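Side-chain contacts in forkhead-associated 1 (Saccharomyces cerevisiae, PDB 6C4U), which binds a phosphothreonine peptide of the human transcription factor c-Myc, as an engineered forkhead-associated domain: residues Gly80-Asn84 against Gly85-Glu89; Arg105-Pro108 against Thr109-Leu113; Leu28-Arg32 against Ser33-Val37. All blocks are in the same frame, centred on the assembly; numbering follows the deposited sequence.

Interaction 1: residues Gly80-Asn84 against Gly85-Glu89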
loop_
_atom_site.group_PDB
_atom_site.type_symbol
_atom_site.label_atom_id
_atom_site.label_comp_id
_atom_site.label_asym_id
_atom_site.label_seq_id
_atom_site.Cartn_x
_atom_site.Cartn_y
_atom_site.Cartn_z
ATOM N N GLY F 80 -2.618 -12.600 -4.833
ATOM C CA GLY F 80 -2.081 -12.478 -3.479
ATOM C C GLY F 80 -1.034 -11.404 -3.285
ATOM O O GLY F 80 -0.430 -10.896 -4.247
ATOM N N THR F 81 -0.824 -11.092 -2.007
ATOM C CA THR F 81 0.048 -10.001 -1.580
ATOM C C THR F 81 0.765 -10.452 -0.319
ATOM O O THR F 81 0.127 -10.959 0.601
ATOM C CB THR F 81 -0.787 -8.735 -1.296
ATOM O OG1 THR F 81 -1.312 -8.246 -2.533
ATOM C CG2 THR F 81 0.033 -7.629 -0.628
ATOM N N TRP F 82 2.083 -10.247 -0.283
ATOM C CA TRP F 82 2.943 -10.705 0.810
ATOM C C TRP F 82 3.416 -9.544 1.649
ATOM O O TRP F 82 3.830 -8.523 1.112
ATOM C CB TRP F 82 4.157 -11.422 0.236
ATOM C CG TRP F 82 3.866 -12.818 -0.108
ATOM C CD1 TRP F 82 4.205 -13.910 0.611
ATOM C CD2 TRP F 82 3.151 -13.287 -1.252
ATOM N NE1 TRP F 82 3.753 -15.039 -0.014
ATOM C CE2 TRP F 82 3.103 -14.686 -1.162
ATOM C CE3 TRP F 82 2.550 -12.660 -2.344
ATOM C CZ2 TRP F 82 2.475 -15.474 -2.112
ATOM C CZ3 TRP F 82 1.922 -13.446 -3.296
ATOM C CH2 TRP F 82 1.891 -14.845 -3.172
ATOM N N LEU F 83 3.367 -9.706 2.963
ATOM C CA LEU F 83 3.830 -8.685 3.893
ATOM C C LEU F 83 4.953 -9.289 4.718
ATOM O O LEU F 83 4.714 -10.213 5.507
ATOM C CB LEU F 83 2.690 -8.226 4.795
ATOM C CG LEU F 83 3.060 -7.305 5.953
ATOM C CD1 LEU F 83 3.874 -6.119 5.481
ATOM C CD2 LEU F 83 1.801 -6.800 6.639
ATOM N N ASN F 84 6.169 -8.767 4.529
ATOM C CA ASN F 84 7.384 -9.334 5.123
ATOM C C ASN F 84 7.443 -10.818 4.788
ATOM O O ASN F 84 7.591 -11.668 5.663
ATOM C CB ASN F 84 7.439 -9.099 6.644
ATOM C CG ASN F 84 7.353 -7.623 7.003
ATOM O OD1 ASN F 84 7.964 -6.759 6.347
ATOM N ND2 ASN F 84 6.581 -7.318 8.040
ATOM N N GLY F 85 7.263 -11.116 3.505
ATOM C CA GLY F 85 7.399 -12.469 2.999
ATOM C C GLY F 85 6.381 -13.511 3.432
ATOM O O GLY F 85 6.556 -14.676 3.102
ATOM N N GLN F 86 5.323 -13.113 4.142
ATOM C CA GLN F 86 4.197 -14.002 4.470
ATOM C C GLN F 86 2.959 -13.503 3.741
ATOM O O GLN F 86 2.612 -12.336 3.869
ATOM C CB GLN F 86 3.934 -14.000 5.969
ATOM C CG GLN F 86 5.065 -14.582 6.791
ATOM C CD GLN F 86 5.093 -13.996 8.211
ATOM O OE1 GLN F 86 5.323 -12.796 8.386
ATOM N NE2 GLN F 86 4.854 -14.837 9.224
ATOM N N LYS F 87 2.306 -14.378 2.976
ATOM C CA LYS F 87 1.092 -14.023 2.227
ATOM C C LYS F 87 -0.025 -13.640 3.191
ATOM O O LYS F 87 -0.390 -14.435 4.042
ATOM C CB LYS F 87 0.620 -15.197 1.369
ATOM C CG LYS F 87 -0.403 -14.839 0.299
ATOM C CD LYS F 87 -1.017 -16.108 -0.272
ATOM C CE LYS F 87 -1.467 -15.986 -1.726
ATOM N NZ LYS F 87 -2.914 -15.662 -1.893
ATOM N N VAL F 88 -0.553 -12.419 3.081
ATOM C CA VAL F 88 -1.652 -11.993 3.955
ATOM C C VAL F 88 -2.953 -12.594 3.452
ATOM O O VAL F 88 -3.082 -12.935 2.270
ATOM C CB VAL F 88 -1.792 -10.458 4.072
ATOM C CG1 VAL F 88 -0.491 -9.838 4.551
ATOM C CG2 VAL F 88 -2.250 -9.814 2.761
ATOM N N GLU F 89 -3.911 -12.713 4.371
ATOM C CA GLU F 89 -5.231 -13.251 4.064
ATOM C C GLU F 89 -5.987 -12.217 3.225
ATOM O O GLU F 89 -6.021 -11.032 3.573
ATOM C CB GLU F 89 -5.994 -13.551 5.352
ATOM C CG GLU F 89 -7.151 -14.532 5.190
ATOM C CD GLU F 89 -8.184 -14.444 6.312
ATOM O OE1 GLU F 89 -8.024 -13.661 7.281
ATOM O OE2 GLU F 89 -9.193 -15.178 6.240
#

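Interaction 2: residues Arg105-Pro108 against Thr109-Leu113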
loop_
_atom_site.group_PDB
_atom_site.type_symbol
_atom_site.label_atom_id
_atom_site.label_comp_id
_atom_site.label_asym_id
_atom_site.label_seq_id
_atom_site.Cartn_x
_atom_site.Cartn_y
_atom_site.Cartn_z
ATOM N N ARG F 105 3.709 -10.762 -6.887
ATOM C CA ARG F 105 4.338 -11.577 -7.947
ATOM C C ARG F 105 4.100 -10.968 -9.319
ATOM O O ARG F 105 3.047 -10.336 -9.562
ATOM C CB ARG F 105 3.780 -12.972 -7.918
ATOM C CG ARG F 105 4.117 -13.730 -6.640
ATOM C CD ARG F 105 2.996 -14.652 -6.154
ATOM N NE ARG F 105 2.723 -15.755 -7.076
ATOM C CZ ARG F 105 1.573 -16.414 -7.200
ATOM N NH1 ARG F 105 0.522 -16.127 -6.423
ATOM N NH2 ARG F 105 1.462 -17.372 -8.116
ATOM N N THR F 106 5.101 -11.114 -10.184
ATOM C CA THR F 106 5.139 -10.510 -11.532
ATOM C C THR F 106 5.207 -11.583 -12.625
ATOM O O THR F 106 4.505 -11.498 -13.642
ATOM C CB THR F 106 6.359 -9.583 -11.653
ATOM O OG1 THR F 106 7.410 -10.075 -10.815
ATOM C CG2 THR F 106 6.009 -8.155 -11.190
ATOM N N ASP F 107 6.079 -12.573 -12.447
ATOM C CA ASP F 107 6.158 -13.731 -13.354
ATOM C C ASP F 107 5.635 -14.999 -12.675
ATOM O O ASP F 107 5.680 -15.124 -11.438
ATOM C CB ASP F 107 7.615 -14.049 -13.781
ATOM C CG ASP F 107 8.284 -12.921 -14.543
ATOM O OD1 ASP F 107 7.600 -12.154 -15.257
ATOM O OD2 ASP F 107 9.527 -12.828 -14.430
ATOM N N PRO F 108 5.237 -16.004 -13.489
ATOM C CA PRO F 108 5.126 -17.380 -12.957
ATOM C C PRO F 108 6.484 -17.997 -12.515
ATOM O O PRO F 108 6.497 -18.869 -11.650
ATOM C CB PRO F 108 4.499 -18.164 -14.112
ATOM C CG PRO F 108 4.780 -17.373 -15.340
ATOM C CD PRO F 108 5.006 -15.943 -14.947
ATOM N N THR F 109 7.592 -17.530 -13.110
ATOM C CA THR F 109 8.977 -17.865 -12.709
ATOM C C THR F 109 9.335 -17.519 -11.246
ATOM O O THR F 109 10.305 -18.056 -10.706
ATOM C CB THR F 109 10.032 -17.170 -13.626
ATOM O OG1 THR F 109 10.063 -15.766 -13.363
ATOM C CG2 THR F 109 9.772 -17.434 -15.117
ATOM N N GLY F 110 8.571 -16.625 -10.627
ATOM C CA GLY F 110 8.744 -16.304 -9.216
ATOM C C GLY F 110 9.672 -15.127 -9.044
ATOM O O GLY F 110 10.358 -15.022 -8.028
ATOM N N THR F 111 9.715 -14.244 -10.041
ATOM C CA THR F 111 10.236 -12.895 -9.826
ATOM C C THR F 111 9.116 -12.080 -9.167
ATOM O O THR F 111 7.941 -12.472 -9.137
ATOM C CB THR F 111 10.764 -12.204 -11.109
ATOM O OG1 THR F 111 9.678 -11.828 -11.951
ATOM C CG2 THR F 111 11.744 -13.100 -11.885
ATOM N N ILE F 112 9.514 -10.939 -8.648
ATOM C CA ILE F 112 8.741 -10.216 -7.632
ATOM C C ILE F 112 8.869 -8.713 -7.854
ATOM O O ILE F 112 9.850 -8.219 -8.427
ATOM C CB ILE F 112 9.145 -10.633 -6.181
ATOM C CG1 ILE F 112 10.515 -10.055 -5.705
ATOM C CG2 ILE F 112 8.960 -12.141 -5.995
ATOM C CD1 ILE F 112 10.902 -10.449 -4.312
ATOM N N LEU F 113 7.883 -7.970 -7.358
ATOM C CA LEU F 113 7.996 -6.524 -7.170
ATOM C C LEU F 113 7.893 -6.273 -5.650
ATOM O O LEU F 113 7.098 -6.914 -4.956
ATOM C CB LEU F 113 6.901 -5.842 -7.949
ATOM C CG LEU F 113 6.765 -4.301 -7.787
ATOM C CD1 LEU F 113 8.058 -3.489 -7.823
ATOM C CD2 LEU F 113 5.798 -3.762 -8.833
#

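Interaction 3: residues Leu28-Arg32 against Ser33-Val37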
loop_
_atom_site.group_PDB
_atom_site.type_symbol
_atom_site.label_atom_id
_atom_site.label_comp_id
_atom_site.label_asym_id
_atom_site.label_seq_id
_atom_site.Cartn_x
_atom_site.Cartn_y
_atom_site.Cartn_z
ATOM N N LEU F 28 -9.287 15.169 10.559
ATOM C CA LEU F 28 -10.063 15.263 11.802
ATOM C C LEU F 28 -11.568 15.499 11.520
ATOM O O LEU F 28 -12.434 14.932 12.207
ATOM C CB LEU F 28 -9.452 16.325 12.708
ATOM C CG LEU F 28 -8.003 15.969 13.110
ATOM C CD1 LEU F 28 -7.242 17.155 13.675
ATOM C CD2 LEU F 28 -7.977 14.808 14.101
ATOM N N LYS F 29 -11.860 16.291 10.483
ATOM C CA LYS F 29 -13.231 16.465 9.962
ATOM C C LYS F 29 -13.926 15.166 9.531
ATOM O O LYS F 29 -15.157 15.099 9.519
ATOM C CB LYS F 29 -13.265 17.479 8.781
ATOM C CG LYS F 29 -13.866 18.843 9.138
ATOM C CD LYS F 29 -13.277 20.018 8.338
ATOM C CE LYS F 29 -13.196 21.308 9.158
ATOM N NZ LYS F 29 -11.888 22.010 8.978
ATOM N N GLU F 30 -13.153 14.157 9.150
ATOM C CA GLU F 30 -13.716 12.878 8.752
ATOM C C GLU F 30 -14.325 12.151 9.945
ATOM O O GLU F 30 -13.700 12.061 11.013
ATOM C CB GLU F 30 -12.648 12.008 8.072
ATOM C CG GLU F 30 -13.150 10.688 7.523
ATOM C CD GLU F 30 -14.353 10.841 6.617
ATOM O OE1 GLU F 30 -14.229 11.520 5.571
ATOM O OE2 GLU F 30 -15.419 10.270 6.954
ATOM N N LYS F 31 -15.557 11.656 9.754
ATOM C CA LYS F 31 -16.289 10.922 10.798
ATOM C C LYS F 31 -15.850 9.467 10.896
ATOM O O LYS F 31 -15.735 8.919 12.003
ATOM C CB LYS F 31 -17.804 11.013 10.559
ATOM C CG LYS F 31 -18.389 12.318 11.098
ATOM C CD LYS F 31 -19.383 12.964 10.163
ATOM C CE LYS F 31 -19.917 14.233 10.814
ATOM N NZ LYS F 31 -20.974 14.901 10.016
ATOM N N ARG F 32 -15.582 8.862 9.749
ATOM C CA ARG F 32 -15.288 7.434 9.671
ATOM C C ARG F 32 -13.972 7.057 10.358
ATOM O O ARG F 32 -13.067 7.873 10.445
ATOM C CB ARG F 32 -15.229 7.024 8.202
ATOM C CG ARG F 32 -16.521 7.203 7.471
ATOM C CD ARG F 32 -16.324 6.902 5.981
ATOM N NE ARG F 32 -15.792 8.043 5.250
ATOM C CZ ARG F 32 -16.002 8.288 3.949
ATOM N NH1 ARG F 32 -16.744 7.481 3.194
ATOM N NH2 ARG F 32 -15.474 9.381 3.410
ATOM N N SER F 33 -13.893 5.820 10.854
ATOM C CA SER F 33 -12.647 5.308 11.448
ATOM C C SER F 33 -11.492 5.153 10.433
ATOM O O SER F 33 -10.332 5.124 10.825
ATOM C CB SER F 33 -12.905 3.981 12.155
ATOM O OG SER F 33 -11.782 3.515 12.868
ATOM N N ILE F 34 -11.833 5.031 9.155
ATOM C CA ILE F 34 -10.863 4.979 8.069
ATOM C C ILE F 34 -10.787 6.365 7.441
ATOM O O ILE F 34 -11.682 6.784 6.698
ATOM C CB ILE F 34 -11.253 3.910 7.028
ATOM C CG1 ILE F 34 -11.209 2.518 7.641
ATOM C CG2 ILE F 34 -10.395 3.977 5.777
ATOM C CD1 ILE F 34 -9.940 2.181 8.367
ATOM N N LYS F 35 -9.685 7.058 7.733
ATOM C CA LYS F 35 -9.499 8.472 7.409
ATOM C C LYS F 35 -9.090 8.702 5.975
ATOM O O LYS F 35 -9.434 9.727 5.406
ATOM C CB LYS F 35 -8.458 9.102 8.329
ATOM C CG LYS F 35 -8.746 8.949 9.827
ATOM C CD LYS F 35 -10.068 9.575 10.228
ATOM C CE LYS F 35 -10.293 9.537 11.726
ATOM N NZ LYS F 35 -11.592 10.185 12.109
ATOM N N LYS F 36 -8.353 7.771 5.382
ATOM C CA LYS F 36 -7.928 7.909 3.986
ATOM C C LYS F 36 -7.519 6.563 3.394
ATOM O O LYS F 36 -7.065 5.666 4.131
ATOM C CB LYS F 36 -6.761 8.914 3.892
ATOM C CG LYS F 36 -6.352 9.227 2.466
ATOM C CD LYS F 36 -5.785 10.630 2.273
ATOM C CE LYS F 36 -5.697 10.924 0.774
ATOM N NZ LYS F 36 -5.443 12.350 0.461
ATOM N N VAL F 37 -7.679 6.415 2.075
ATOM C CA VAL F 37 -7.323 5.169 1.400
ATOM C C VAL F 37 -6.507 5.397 0.136
ATOM O O VAL F 37 -6.893 6.177 -0.748
ATOM C CB VAL F 37 -8.562 4.364 1.015
ATOM C CG1 VAL F 37 -8.176 3.041 0.337
ATOM C CG2 VAL F 37 -9.416 4.117 2.250
#

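Interaction 1: residues Gly80-Asn84 against Gly85-Glu89
Trp82 and Lys87 face each other as an antiparallel non-hydrogen-bonded pair, and Leu83 and Gln86, the next pair toward the turn, are hydrogen-bonded and closed by a type I' turn through Asn84 and Gly85. Three backbone bonds tie the arms: Leu83 N to Gln86 O (2.9 Å), Gln86 N to Leu83 O (3.3 Å) and, past the Trp82-Lys87 pair, Val88 N to Thr81 O (3.0 Å). Both turn residues have positive phi, and glycine suits the second.

On one face of the hairpin the Lys87 chain runs obliquely over the Trp82 indole. Its CB sits above the five-membered ring, 3.7 Å from the centroid, in a CH-pi contact; CG follows over the CE2-CZ2 bond, and the chain runs on beyond the CZ2-CH2 rim, CE coming 3.8 Å from Trp82 CH2. With CG anti to the backbone N (chi1 -165°), the chain is carried back along the ring, and a bend at the last torsion brings Lys87 NZ to 3.7 Å from Gly80 CA. The ring thus packs along one side of the lysine's aliphatic chain.

On the other face, shared by Leu83 and Gln86, Leu83 CB meets Val88 CG1 at 3.6 Å. Thr81 OG1 is held by Asp75, and Asn84 OD1 accepts from Glu101 N, which fastens the tip of the turn to the start of strand 101-105. The arrangement is a two-residue type I' beta hairpin at the edge of one sheet of the FHA beta sandwich, with an aromatic-lysine cross-strand pair on one face and Leu83 on the other, packed against Leu73 and Leu96 of the second sheet.

Interaction 2: residues Arg105-Pro108 against Thr109-Leu113
Thr106, Asp107 and Thr111 form the close-knit part of this turn, joined by a short relay of hydroxyls. Thr106 OG1 gives its proton to Thr111 OG1 at 3.1 Å, and Thr111 OG1 passes its own on to Asp107 OD2 at 2.7 Å. The second bond reaches the carboxylate from well above its plane, 71° out of it. Thr111 can join both partners because its hydroxyl lies between its backbone N and carbonyl carbon (chi1 72°). A weak backbone bond, Thr106 N to Thr111 O at 3.3 Å, links the same two threonines. Their side chains cross at about a right angle, and behind them the methyl Thr106 CG2 rests 4.1 Å from Leu113 CB.

Toward solvent the grip slackens. Thr109 lies alongside Asp107, pointing the same way, and its OG1 makes a weak bond of 3.2 Å to the same oxygen, Asp107 OD2. The type I turn from Asp107 to Gly110 is closed by a weak bond from Gly110 N to Asp107 O (3.4 Å). Gly110, with positive phi, lets the chain swing back, and Pro108 and Thr109 form the exposed tip.

The loop joins strands 101-105 and 112-119, neighbours in the six-stranded sheet: Arg105 pairs with Ile112, Leu113 is hydrogen-bonded to Val104, and Leu113 packs on Gln14 and Ile15, with Thr106 against Ile53.

Interaction 3: residues Leu28-Arg32 against Ser33-Val37
Lys35 reaches back to the backbone of Glu30 and Arg32, around the bend where the chain leaves helix 24-29 and enters strand 34-41. Two kinds of polar contact and a little apolar packing hold this bend.

The first kind is ammonium to carbonyl. Lys35 NZ donates to Glu30 O at 3.0 Å, coming in 45° above the carbonyl plane, and more weakly to Arg32 O at 3.2 Å. A turn at the second torsion (chi2 -60°) folds the lysine chain back, after which it runs straight to the two carbonyls. One nitrogen therefore clasps two carbonyl oxygens of the same connecting segment, and a long, weak ion pair with Glu67 lies beyond it.

The second kind is carboxylate to guanidinium and amide, within 28-32. Arg32 forms a side-on salt bridge with Glu30: NE donates to Glu30 OE2 (2.8 Å) and NH2 to Glu30 OE1 (3.3 Å). The carboxylate is approached from above its plane by both nitrogens. Glu30 OE2 also accepts Arg32 N at 3.1 Å, by the anti lone pair, so this oxygen has two donors from one residue.

Apolar contact is slight: Glu30 CB passes 4.2 Å from Lys35 CD. Beyond the bend, Lys35 and Lys36 both lie opposite Leu65 in a classic beta bulge, from which strand 34-41 pairs with strand 61-66.

Glu30 thus serves two partners in different ways, its carboxylate turned to Arg32 and its carbonyl to Lys35. Glu30 OE2 and Lys35 NZ stay 6.4 Å apart, so their opposite charges probably attract only at a distance. The chemistry implies a bend held by charged side chains gripping backbone and carboxylate, rather than by a hydrophobic cluster.

Interactions 1 and 2 are neighbours, their centres about 14 Å apart, and belong to the same sheet: strand 101-105 runs beside strand 82-83 and ends in the loop of interaction 2. They touch where Trp82 CH2 packs on Arg105 CD at 3.2 Å. Arg105 also packs on an apolar side chain of the bound peptide, so through this residue interaction 2 reaches the phosphopeptide. Interaction 3 stands apart, at the entry to strand 34-41 in the other sheet. Its centre is about 26 Å from that of interaction 1 and about 35 Å from that of interaction 2, on the opposite side of the chain's centre from the latter, and it touches neither.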